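Local atomic coordinates of subtilisin-like protein (Prochloron didemni, PDB entry 3ZXY), a protein that probably cleaves peptide precursors of patellamides as a subtilase-family serine endopeptidase, represented here by its protease domain with the nucleophile replaced. Residues S49-H54 and P80-D85; V12-G17 and T53-I58; V19-P24 and A29-L34. The protein carries 1 engineered substitution. All blocks are in the same frame, centred on the assembly; numbering follows the deposited sequence.

Contact 1 of 3, residues S49-H54 and P80-D85; sequences SAHGTH and PIFSDD
S49, near the start of helix 47-60, is gripped by the carboxylate of D84 through two hydrogen bonds, one to each oxygen. The backbone N of S49 gives a fairly straight bond to D84 OD1 (2.8 Å, 159° at the hydrogen), arriving on the syn side and 16° out of the carboxylate plane. Its hydroxyl OG donates to D84 OD2 over 2.6 Å, using the syn lone pair of that oxygen. Because OG lies beside the backbone N (chi1 -70°), both donors of the serine face D84 together, and the two-point grip fixes how the carboxylate is turned. OG in turn accepts from R43 N, so the buried hydroxyl is used twice. The carbonyl O of S49 takes T53 N (3.0 Å) and T53 OG1 (2.7 Å) from opposite faces of its plane, the second bond being extra to the helical one.

The other half is looser. F82, in the loop that follows strand 75-80, brings CE2 to within 4.4 Å of H51 ND1, the two rings meeting obliquely and without a stack. H51, predicted to be the histidine of the subtilase charge relay, takes its polar partner elsewhere: ND1 is hydrogen-bonded to D16 OD1, and F212 meets its ring as well. Both F82 and H51 are partly exposed, as is D84, whereas S49 is buried.

Chemically, then, the loop is tied to the helix by polar bonds at S49 while F82 merely flanks the active-site ring. A carboxylate held at the first turn of a helix, where backbone N-H groups have no carbonyl acceptor within the helix, probably gains from the helix dipole, and its negative charge is likely to be favoured there.

Contact 2 of 3, residues V12-G17 and T53-I58; sequences VAILDG and THVASI
I14 and V55 meet methyl to methyl, CG2 of the isoleucine lying 4.1 Å from CG1 of the valine as the two side chains run alongside in opposite senses. The isoleucine's chi1 of -55° turns its two branches to different residues of the helix: CG2 to V55, and CG1 to A56, whose CB lies 4.5 Å away. I59 and F60 extend this apolar patch around I14, and N110 and P215 touch V55.

A second kind of contact is polar against apolar. D16 OD2 rests on V55, 3.6 Å from CG2 and nearly as close to CB and CG1, so the isopropyl group covers this oxygen without bonding to it.

These contacts belong to the subtilisin-like alpha/beta fold. Strand 12-16 is part of the parallel sheet, helix 53-58 lies against it nearly antiparallel (161°) with the axes 9.1 Å apart, and D16, the predicted aspartate of the charge relay, lies on the same segment, two residues beyond I14.

The hydrogen bonds run within the segments or beyond them, not between the two. D16 OD1, the oxygen that also holds H51, accepts from G17 N over 2.7 Å, on the anti side of the carboxylate and 18° out of its plane. Without the carboxylate, as with an alanine at D16, H51 ND1 and G17 N would probably lose their acceptor, the imidazole would be less firmly held in its rotation, and a gap would open beside the V55 methyls. On the helix S57 OG folds back to H54 O over 2.7 Å, and that carbonyl also takes the helical bond from I58 N. The hydroxyl of S57 has a further partner in A198 N, while H54 NE2 donates to E205 O.

Contact 3 of 3, residues V19-P24 and A29-L34; sequences VDIAHP and ADLTVL
I21 leans from a type I beta turn (D20 to H23) onto strand 30-33, the outermost strand at one end of the parallel sheet of the subtilase fold. Its branches divide the work. CG2 meets CD1 of L31 at 4.0 Å, and L31 comes back the other way beside it. The ethyl arm goes to V33 instead: CG1 sits between the backbone N and the carbonyl carbon (chi1 60°), a crowded position, and an extended chi2 carries CD1 to within 4.5 Å of V33 CG2. I21 thus straddles two strand residues whose side chains face it, while T32 between them turns the other way. L31 reaches across with CD1 alone; F60 of helix 47-60 also touches L31, and I78 of strand 75-80 touches V33. The contact is purely apolar and lies at the surface, with I21 itself exposed.

The turn that presents I21 is pinned by D20. H23 N bonds to D20 O at 3.0 Å, D20 is the centre of an inverse gamma turn with a weak I21 N to V19 O bond, and OD2 accepts from G201 N. The other carboxylate oxygen closes an Asx turn: D20 OD1 takes A22 N over 3.3 Å, the donor standing 55° out of the carboxylate plane.

Contact 2 is the core of the set: strand 11-16 and helix 47-60 meet there with every touching residue buried. Contact 1 uses the same helix nearer its start and is only partly buried; contact 3, on the outermost strand 30-33, lies at the surface. Their chemistry follows this placing: paired hydrogen bonds to a carboxylate in contact 1, methyl packing beside a carboxylate in contact 2, and aliphatic packing alone in contact 3. The predicted charge relay spans the first two, with H51 in contact 1 and D16 in contact 2, beside the engineered A211. T53, shared by contacts 1 and 2, links both to contact 3 through D20 N.

Contact 1 of 3, residues S49-H54 and P80-D85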
ATOM      1  N   SER A  49      11.556  11.359   3.227  1.00 15.55           N
ATOM      2  CA  SER A  49      11.260  11.948   1.913  1.00 16.00           C
ATOM      3  C   SER A  49      11.591  10.952   0.790  1.00 15.75           C
ATOM      4  O   SER A  49      10.823  10.793  -0.166  1.00 15.76           O
ATOM      5  CB  SER A  49      12.046  13.235   1.703  1.00 16.93           C
ATOM      6  OG  SER A  49      11.582  14.288   2.525  1.00 17.63           O
ATOM      7  N   ALA A  50      12.714  10.243   0.912  1.00 15.66           N
ATOM      8  CA  ALA A  50      13.069   9.220  -0.072  1.00 15.60           C
ATOM      9  C   ALA A  50      12.045   8.102  -0.077  1.00 14.99           C
ATOM     10  O   ALA A  50      11.540   7.692  -1.125  1.00 15.17           O
ATOM     11  CB  ALA A  50      14.453   8.658   0.217  1.00 16.02           C
ATOM     12  N   HIS A  51      11.691   7.637   1.106  1.00 14.46           N
ATOM     13  CA  HIS A  51      10.766   6.520   1.254  1.00 14.54           C
ATOM     14  C   HIS A  51       9.401   6.871   0.693  1.00 13.96           C
ATOM     15  O   HIS A  51       8.829   6.129  -0.131  1.00 14.17           O
ATOM     16  CB  HIS A  51      10.699   6.175   2.744  1.00 14.77           C
ATOM     17  CG  HIS A  51      10.153   4.812   3.049  1.00 15.20           C
ATOM     18  ND1 HIS A  51       8.839   4.597   3.237  1.00 15.60           N
ATOM     19  CD2 HIS A  51      10.792   3.595   3.282  1.00 15.97           C
ATOM     20  CE1 HIS A  51       8.634   3.305   3.533  1.00 15.19           C
ATOM     21  NE2 HIS A  51       9.829   2.683   3.563  1.00 16.11           N
ATOM     22  N   GLY A  52       8.866   8.020   1.086  1.00 14.04           N
ATOM     23  CA  GLY A  52       7.530   8.425   0.671  1.00 13.97           C
ATOM     24  C   GLY A  52       7.439   8.750  -0.808  1.00 13.96           C
ATOM     25  O   GLY A  52       6.465   8.388  -1.464  1.00 13.72           O
ATOM     26  N   THR A  53       8.453   9.427  -1.350  1.00 14.27           N
ATOM     27  CA  THR A  53       8.455   9.760  -2.777  1.00 14.46           C
ATOM     28  C   THR A  53       8.509   8.487  -3.623  1.00 14.25           C
ATOM     29  O   THR A  53       7.795   8.363  -4.637  1.00 14.22           O
ATOM     30  CB  THR A  53       9.638  10.682  -3.112  1.00 15.25           C
ATOM     31  OG1 THR A  53       9.542  11.875  -2.313  1.00 15.73           O
ATOM     32  CG2 THR A  53       9.673  11.044  -4.601  1.00 16.02           C
ATOM     33  N   HIS A  54       9.305   7.516  -3.187  1.00 13.89           N
ATOM     34  CA  HIS A  54       9.419   6.250  -3.896  1.00 13.63           C
ATOM     35  C   HIS A  54       8.100   5.512  -3.862  1.00 13.05           C
ATOM     36  O   HIS A  54       7.571   5.110  -4.909  1.00 13.35           O
ATOM     37  CB  HIS A  54      10.520   5.419  -3.271  1.00 14.10           C
ATOM     38  CG  HIS A  54      10.989   4.282  -4.128  1.00 14.60           C
ATOM     39  ND1 HIS A  54      10.265   3.150  -4.288  1.00 14.90           N
ATOM     40  CD2 HIS A  54      12.146   4.120  -4.882  1.00 15.61           C
ATOM     41  CE1 HIS A  54      10.936   2.300  -5.080  1.00 15.30           C
ATOM     42  NE2 HIS A  54      12.077   2.891  -5.457  1.00 16.19           N
ATOM     43  N   PRO A  80       1.436  12.828   5.077  1.00 18.22           N
ATOM     44  CA  PRO A  80       2.745  12.499   5.636  1.00 17.87           C
ATOM     45  C   PRO A  80       2.679  12.271   7.149  1.00 18.82           C
ATOM     46  O   PRO A  80       2.160  13.106   7.912  1.00 20.50           O
ATOM     47  CB  PRO A  80       3.624  13.692   5.234  1.00 18.58           C
ATOM     48  CG  PRO A  80       2.893  14.353   4.129  1.00 18.86           C
ATOM     49  CD  PRO A  80       1.439  14.158   4.449  1.00 19.01           C
ATOM     50  N   ILE A  81       3.176  11.105   7.554  1.00 18.25           N
ATOM     51  CA  ILE A  81       3.213  10.700   8.947  1.00 19.33           C
ATOM     52  C   ILE A  81       4.637  10.373   9.370  1.00 19.02           C
ATOM     53  O   ILE A  81       4.978  10.586  10.527  1.00 20.41           O
ATOM     54  CB  ILE A  81       2.291   9.494   9.242  1.00 20.05           C
ATOM     55  CG1 ILE A  81       2.616   8.294   8.341  1.00 19.59           C
ATOM     56  CG2 ILE A  81       0.833   9.881   9.033  1.00 21.07           C
ATOM     57  CD1 ILE A  81       2.035   6.974   8.816  1.00 20.47           C
ATOM     58  N   PHE A  82       5.459   9.870   8.446  1.00 17.80           N
ATOM     59  CA  PHE A  82       6.855   9.547   8.766  1.00 17.26           C
ATOM     60  C   PHE A  82       7.674  10.821   8.608  1.00 17.50           C
ATOM     61  O   PHE A  82       7.354  11.670   7.788  1.00 17.89           O
ATOM     62  CB  PHE A  82       7.441   8.460   7.852  1.00 16.91           C
ATOM     63  CG  PHE A  82       6.671   7.164   7.810  1.00 17.28           C
ATOM     64  CD1 PHE A  82       5.958   6.683   8.905  1.00 18.49           C
ATOM     65  CD2 PHE A  82       6.722   6.385   6.646  1.00 16.84           C
ATOM     66  CE1 PHE A  82       5.255   5.475   8.818  1.00 19.02           C
ATOM     67  CE2 PHE A  82       6.032   5.188   6.563  1.00 17.42           C
ATOM     68  CZ  PHE A  82       5.290   4.743   7.646  1.00 18.28           C
ATOM     69  N   SER A  83       8.740  10.964   9.390  1.00 17.30           N
ATOM     70  CA  SER A  83       9.479  12.223   9.433  1.00 17.81           C
ATOM     71  C   SER A  83      10.948  12.035   9.103  1.00 17.24           C
ATOM     72  O   SER A  83      11.565  11.045   9.483  1.00 16.76           O
ATOM     73  CB  SER A  83       9.342  12.877  10.813  1.00 18.99           C
ATOM     74  OG  SER A  83       9.810  12.023  11.852  1.00 19.31           O
ATOM     75  N   ASP A  84      11.522  13.020   8.422  1.00 17.29           N
ATOM     76  CA  ASP A  84      12.963  13.021   8.161  1.00 17.30           C
ATOM     77  C   ASP A  84      13.807  13.185   9.428  1.00 18.21           C
ATOM     78  O   ASP A  84      14.951  12.758   9.455  1.00 18.04           O
ATOM     79  CB  ASP A  84      13.320  14.095   7.128  1.00 17.89           C
ATOM     80  CG  ASP A  84      12.890  13.722   5.717  1.00 17.58           C
ATOM     81  OD1 ASP A  84      12.889  12.529   5.377  1.00 16.41           O
ATOM     82  OD2 ASP A  84      12.574  14.637   4.928  1.00 18.07           O
ATOM     83  N   ASP A  85      13.243  13.810  10.461  1.00 18.87           N
ATOM     84  CA  ASP A  85      13.862  13.864  11.782  1.00 20.05           C
ATOM     85  C   ASP A  85      14.199  12.468  12.320  1.00 19.37           C
ATOM     86  O   ASP A  85      13.529  11.496  11.995  1.00 17.69           O
ATOM     87  CB  ASP A  85      12.921  14.546  12.777  1.00 21.59           C
ATOM     88  CG  ASP A  85      13.562  14.766  14.131  1.00 23.24           C
ATOM     89  OD1 ASP A  85      14.455  15.637  14.232  1.00 25.75           O
ATOM     90  OD2 ASP A  85      13.200  14.078  15.114  1.00 24.52           O
TER

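Contact 2 of 3, residues V12-G17 and T53-I58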
ATOM      1  N   VAL A  12      -6.812   7.024  -3.210  1.00 14.18           N
ATOM      2  CA  VAL A  12      -5.787   6.206  -2.571  1.00 14.18           C
ATOM      3  C   VAL A  12      -4.935   7.136  -1.715  1.00 14.82           C
ATOM      4  O   VAL A  12      -4.344   8.084  -2.230  1.00 15.70           O
ATOM      5  CB  VAL A  12      -4.886   5.528  -3.610  1.00 14.83           C
ATOM      6  CG1 VAL A  12      -3.844   4.657  -2.936  1.00 16.25           C
ATOM      7  CG2 VAL A  12      -5.718   4.740  -4.609  1.00 14.38           C
ATOM      8  N   ALA A  13      -4.891   6.871  -0.416  1.00 14.91           N
ATOM      9  CA  ALA A  13      -4.070   7.654   0.512  1.00 16.03           C
ATOM     10  C   ALA A  13      -2.730   6.973   0.725  1.00 18.08           C
ATOM     11  O   ALA A  13      -2.677   5.744   0.868  1.00 18.36           O
ATOM     12  CB  ALA A  13      -4.780   7.821   1.834  1.00 15.53           C
ATOM     13  N   ILE A  14      -1.666   7.769   0.720  1.00 20.14           N
ATOM     14  CA  ILE A  14      -0.315   7.310   0.999  1.00 23.61           C
ATOM     15  C   ILE A  14       0.046   7.904   2.355  1.00 25.46           C
ATOM     16  O   ILE A  14       0.180   9.116   2.483  1.00 26.00           O
ATOM     17  CB  ILE A  14       0.696   7.834  -0.046  1.00 26.16           C
ATOM     18  CG1 ILE A  14       0.268   7.457  -1.465  1.00 24.88           C
ATOM     19  CG2 ILE A  14       2.112   7.337   0.277  1.00 30.38           C
ATOM     20  CD1 ILE A  14       0.222   5.972  -1.728  1.00 24.71           C
ATOM     21  N   LEU A  15       0.214   7.045   3.363  1.00 13.43           N
ATOM     22  CA  LEU A  15       0.625   7.463   4.691  1.00 14.41           C
ATOM     23  C   LEU A  15       2.077   7.058   4.813  1.00 14.24           C
ATOM     24  O   LEU A  15       2.398   5.902   5.091  1.00 14.57           O
ATOM     25  CB  LEU A  15      -0.224   6.780   5.764  1.00 15.45           C
ATOM     26  CG  LEU A  15      -1.571   7.447   6.061  1.00 16.84           C
ATOM     27  CD1 LEU A  15      -2.458   7.626   4.835  1.00 17.21           C
ATOM     28  CD2 LEU A  15      -2.281   6.632   7.134  1.00 17.70           C
ATOM     29  N   ASP A  16       2.962   8.001   4.571  1.00 14.67           N
ATOM     30  CA  ASP A  16       4.371   7.689   4.468  1.00 14.64           C
ATOM     31  C   ASP A  16       5.166   8.936   4.837  1.00 15.17           C
ATOM     32  O   ASP A  16       4.702   9.780   5.602  1.00 15.68           O
ATOM     33  CB  ASP A  16       4.696   7.174   3.047  1.00 14.74           C
ATOM     34  CG  ASP A  16       5.839   6.177   3.039  1.00 15.48           C
ATOM     35  OD1 ASP A  16       6.987   6.602   3.239  1.00 16.84           O
ATOM     36  OD2 ASP A  16       5.593   4.962   2.855  1.00 16.10           O
ATOM     37  N   GLY A  17       6.366   9.043   4.306  1.00 15.10           N
ATOM     38  CA  GLY A  17       7.109  10.282   4.438  1.00 15.46           C
ATOM     39  C   GLY A  17       6.626  11.332   3.468  1.00 15.77           C
ATOM     40  O   GLY A  17       5.708  11.106   2.672  1.00 15.46           O
ATOM     41  N   THR A  53       8.453   9.427  -1.350  1.00 14.27           N
ATOM     42  CA  THR A  53       8.455   9.760  -2.777  1.00 14.46           C
ATOM     43  C   THR A  53       8.509   8.487  -3.623  1.00 14.25           C
ATOM     44  O   THR A  53       7.795   8.363  -4.637  1.00 14.22           O
ATOM     45  CB  THR A  53       9.638  10.682  -3.112  1.00 15.25           C
ATOM     46  OG1 THR A  53       9.542  11.875  -2.313  1.00 15.73           O
ATOM     47  CG2 THR A  53       9.673  11.044  -4.601  1.00 16.02           C
ATOM     48  N   HIS A  54       9.305   7.516  -3.187  1.00 13.89           N
ATOM     49  CA  HIS A  54       9.419   6.250  -3.896  1.00 13.63           C
ATOM     50  C   HIS A  54       8.100   5.512  -3.862  1.00 13.05           C
ATOM     51  O   HIS A  54       7.571   5.110  -4.909  1.00 13.35           O
ATOM     52  CB  HIS A  54      10.520   5.419  -3.271  1.00 14.10           C
ATOM     53  CG  HIS A  54      10.989   4.282  -4.128  1.00 14.60           C
ATOM     54  ND1 HIS A  54      10.265   3.150  -4.288  1.00 14.90           N
ATOM     55  CD2 HIS A  54      12.146   4.120  -4.882  1.00 15.61           C
ATOM     56  CE1 HIS A  54      10.936   2.300  -5.080  1.00 15.30           C
ATOM     57  NE2 HIS A  54      12.077   2.891  -5.457  1.00 16.19           N
ATOM     58  N   VAL A  55       7.533   5.346  -2.664  1.00 12.68           N
ATOM     59  CA  VAL A  55       6.244   4.632  -2.498  1.00 12.54           C
ATOM     60  C   VAL A  55       5.127   5.290  -3.330  1.00 12.66           C
ATOM     61  O   VAL A  55       4.382   4.607  -4.048  1.00 12.99           O
ATOM     62  CB  VAL A  55       5.857   4.547  -0.995  1.00 12.42           C
ATOM     63  CG1 VAL A  55       4.388   4.144  -0.789  1.00 12.83           C
ATOM     64  CG2 VAL A  55       6.776   3.574  -0.269  1.00 12.71           C
ATOM     65  N   ALA A  56       5.028   6.611  -3.270  1.00 13.05           N
ATOM     66  CA  ALA A  56       3.978   7.316  -4.003  1.00 13.41           C
ATOM     67  C   ALA A  56       4.158   7.117  -5.496  1.00 13.51           C
ATOM     68  O   ALA A  56       3.161   6.922  -6.215  1.00 14.17           O
ATOM     69  CB  ALA A  56       3.948   8.801  -3.663  1.00 14.09           C
ATOM     70  N   SER A  57       5.402   7.104  -5.965  1.00 13.28           N
ATOM     71  CA  SER A  57       5.663   7.015  -7.406  1.00 13.67           C
ATOM     72  C   SER A  57       5.240   5.663  -7.988  1.00 13.42           C
ATOM     73  O   SER A  57       4.850   5.576  -9.150  1.00 13.72           O
ATOM     74  CB  SER A  57       7.129   7.319  -7.715  1.00 14.31           C
ATOM     75  OG  SER A  57       8.013   6.299  -7.292  1.00 14.18           O
ATOM     76  N   ILE A  58       5.309   4.612  -7.185  1.00 12.79           N
ATOM     77  CA  ILE A  58       4.920   3.275  -7.639  1.00 12.84           C
ATOM     78  C   ILE A  58       3.457   3.243  -8.062  1.00 13.08           C
ATOM     79  O   ILE A  58       3.087   2.531  -9.010  1.00 13.52           O
ATOM     80  CB  ILE A  58       5.233   2.211  -6.555  1.00 12.61           C
ATOM     81  CG1 ILE A  58       6.741   2.010  -6.445  1.00 12.82           C
ATOM     82  CG2 ILE A  58       4.558   0.877  -6.872  1.00 13.02           C
ATOM     83  CD1 ILE A  58       7.155   1.332  -5.145  1.00 12.77           C
TER

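Contact 3 of 3, residues V19-P24 and A29-L34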
ATOM      1  N   VAL A  19       6.317  13.538   0.212  1.00 17.46           N
ATOM      2  CA  VAL A  19       6.414  13.187  -1.203  1.00 17.36           C
ATOM      3  C   VAL A  19       6.838  14.414  -1.999  1.00 18.50           C
ATOM      4  O   VAL A  19       6.220  15.478  -1.896  1.00 19.64           O
ATOM      5  CB  VAL A  19       5.065  12.656  -1.721  1.00 17.04           C
ATOM      6  CG1 VAL A  19       5.098  12.412  -3.230  1.00 17.49           C
ATOM      7  CG2 VAL A  19       4.702  11.376  -0.976  1.00 16.36           C
ATOM      8  N   ASP A  20       7.886  14.263  -2.801  1.00 18.91           N
ATOM      9  CA  ASP A  20       8.352  15.323  -3.693  1.00 20.60           C
ATOM     10  C   ASP A  20       7.418  15.388  -4.892  1.00 21.34           C
ATOM     11  O   ASP A  20       7.712  14.839  -5.938  1.00 21.10           O
ATOM     12  CB  ASP A  20       9.797  15.070  -4.142  1.00 21.21           C
ATOM     13  CG  ASP A  20      10.309  16.124  -5.115  1.00 23.40           C
ATOM     14  OD1 ASP A  20       9.704  17.218  -5.209  1.00 24.75           O
ATOM     15  OD2 ASP A  20      11.323  15.858  -5.798  1.00 24.69           O
ATOM     16  N   ILE A  21       6.310  16.099  -4.728  1.00 22.58           N
ATOM     17  CA  ILE A  21       5.284  16.188  -5.777  1.00 23.61           C
ATOM     18  C   ILE A  21       5.761  16.958  -7.014  1.00 24.58           C
ATOM     19  O   ILE A  21       5.093  16.925  -8.048  1.00 25.36           O
ATOM     20  CB  ILE A  21       3.942  16.754  -5.237  1.00 25.27           C
ATOM     21  CG1 ILE A  21       4.094  18.158  -4.650  1.00 27.29           C
ATOM     22  CG2 ILE A  21       3.380  15.786  -4.195  1.00 24.39           C
ATOM     23  CD1 ILE A  21       2.776  18.866  -4.395  1.00 29.69           C
ATOM     24  N   ALA A  22       6.919  17.612  -6.918  1.00 24.69           N
ATOM     25  CA  ALA A  22       7.533  18.312  -8.051  1.00 25.87           C
ATOM     26  C   ALA A  22       8.380  17.397  -8.948  1.00 25.09           C
ATOM     27  O   ALA A  22       8.843  17.833 -10.008  1.00 26.76           O
ATOM     28  CB  ALA A  22       8.379  19.479  -7.554  1.00 27.15           C
ATOM     29  N   HIS A  23       8.568  16.138  -8.554  1.00 22.97           N
ATOM     30  CA  HIS A  23       9.313  15.193  -9.377  1.00 22.59           C
ATOM     31  C   HIS A  23       8.609  15.030 -10.713  1.00 23.16           C
ATOM     32  O   HIS A  23       7.375  15.002 -10.753  1.00 22.80           O
ATOM     33  CB  HIS A  23       9.431  13.840  -8.670  1.00 20.76           C
ATOM     34  CG  HIS A  23      10.382  12.879  -9.341  1.00 20.86           C
ATOM     35  ND1 HIS A  23      10.045  12.174 -10.445  1.00 20.76           N
ATOM     36  CD2 HIS A  23      11.674  12.480  -9.000  1.00 20.70           C
ATOM     37  CE1 HIS A  23      11.087  11.400 -10.817  1.00 21.08           C
ATOM     38  NE2 HIS A  23      12.085  11.589  -9.931  1.00 20.95           N
ATOM     39  N   PRO A  24       9.377  14.924 -11.823  1.00 23.89           N
ATOM     40  CA  PRO A  24       8.756  14.802 -13.143  1.00 24.72           C
ATOM     41  C   PRO A  24       7.794  13.641 -13.305  1.00 23.40           C
ATOM     42  O   PRO A  24       6.882  13.724 -14.132  1.00 23.78           O
ATOM     43  CB  PRO A  24       9.948  14.605 -14.080  1.00 26.06           C
ATOM     44  CG  PRO A  24      11.102  15.210 -13.373  1.00 26.73           C
ATOM     45  CD  PRO A  24      10.849  15.003 -11.918  1.00 24.89           C
ATOM     46  N   ALA A  29      -0.336  13.867 -12.443  1.00 25.53           N
ATOM     47  CA  ALA A  29      -1.038  13.188 -11.343  1.00 24.44           C
ATOM     48  C   ALA A  29      -1.965  14.164 -10.613  1.00 25.67           C
ATOM     49  O   ALA A  29      -1.682  15.371 -10.554  1.00 28.01           O
ATOM     50  CB  ALA A  29      -0.044  12.573 -10.372  1.00 22.71           C
ATOM     51  N   ASP A  30      -3.074  13.649 -10.081  1.00 25.51           N
ATOM     52  CA  ASP A  30      -3.974  14.420  -9.229  1.00 26.32           C
ATOM     53  C   ASP A  30      -3.673  14.062  -7.773  1.00 25.47           C
ATOM     54  O   ASP A  30      -4.181  13.067  -7.264  1.00 24.25           O
ATOM     55  CB  ASP A  30      -5.446  14.139  -9.556  1.00 28.33           C
ATOM     56  CG  ASP A  30      -6.400  15.038  -8.772  1.00 30.27           C
ATOM     57  OD1 ASP A  30      -5.965  15.681  -7.799  1.00 32.44           O
ATOM     58  OD2 ASP A  30      -7.594  15.118  -9.128  1.00 34.19           O
ATOM     59  N   LEU A  31      -2.835  14.865  -7.127  1.00 24.65           N
ATOM     60  CA  LEU A  31      -2.396  14.618  -5.753  1.00 23.85           C
ATOM     61  C   LEU A  31      -2.802  15.770  -4.849  1.00 24.89           C
ATOM     62  O   LEU A  31      -2.686  16.935  -5.235  1.00 27.01           O
ATOM     63  CB  LEU A  31      -0.884  14.474  -5.702  1.00 23.11           C
ATOM     64  CG  LEU A  31      -0.303  13.367  -6.573  1.00 22.62           C
ATOM     65  CD1 LEU A  31       1.207  13.326  -6.440  1.00 22.57           C
ATOM     66  CD2 LEU A  31      -0.931  12.033  -6.214  1.00 22.08           C
ATOM     67  N   THR A  32      -3.299  15.440  -3.663  1.00 23.82           N
ATOM     68  CA  THR A  32      -3.619  16.442  -2.662  1.00 24.43           C
ATOM     69  C   THR A  32      -2.862  16.103  -1.406  1.00 23.28           C
ATOM     70  O   THR A  32      -2.903  14.971  -0.955  1.00 21.84           O
ATOM     71  CB  THR A  32      -5.124  16.485  -2.336  1.00 25.55           C
ATOM     72  OG1 THR A  32      -5.881  16.677  -3.544  1.00 27.02           O
ATOM     73  CG2 THR A  32      -5.428  17.619  -1.354  1.00 27.26           C
ATOM     74  N   VAL A  33      -2.140  17.075  -0.866  1.00 23.75           N
ATOM     75  CA  VAL A  33      -1.417  16.892   0.380  1.00 23.18           C
ATOM     76  C   VAL A  33      -2.316  17.333   1.532  1.00 24.23           C
ATOM     77  O   VAL A  33      -2.898  18.438   1.502  1.00 25.90           O
ATOM     78  CB  VAL A  33      -0.118  17.700   0.380  1.00 23.63           C
ATOM     79  CG1 VAL A  33       0.574  17.575   1.727  1.00 23.50           C
ATOM     80  CG2 VAL A  33       0.789  17.232  -0.745  1.00 23.03           C
ATOM     81  N   LEU A  34      -2.436  16.456   2.527  1.00 23.44           N
ATOM     82  CA  LEU A  34      -3.267  16.666   3.701  1.00 24.83           C
ATOM     83  C   LEU A  34      -2.360  16.771   4.927  1.00 25.30           C
ATOM     84  O   LEU A  34      -2.002  15.761   5.540  1.00 24.51           O
ATOM     85  CB  LEU A  34      -4.260  15.518   3.880  1.00 24.57           C
ATOM     86  CG  LEU A  34      -5.267  15.296   2.750  1.00 25.09           C
ATOM     87  CD1 LEU A  34      -6.122  14.071   3.037  1.00 25.20           C
ATOM     88  CD2 LEU A  34      -6.139  16.520   2.543  1.00 26.96           C
TER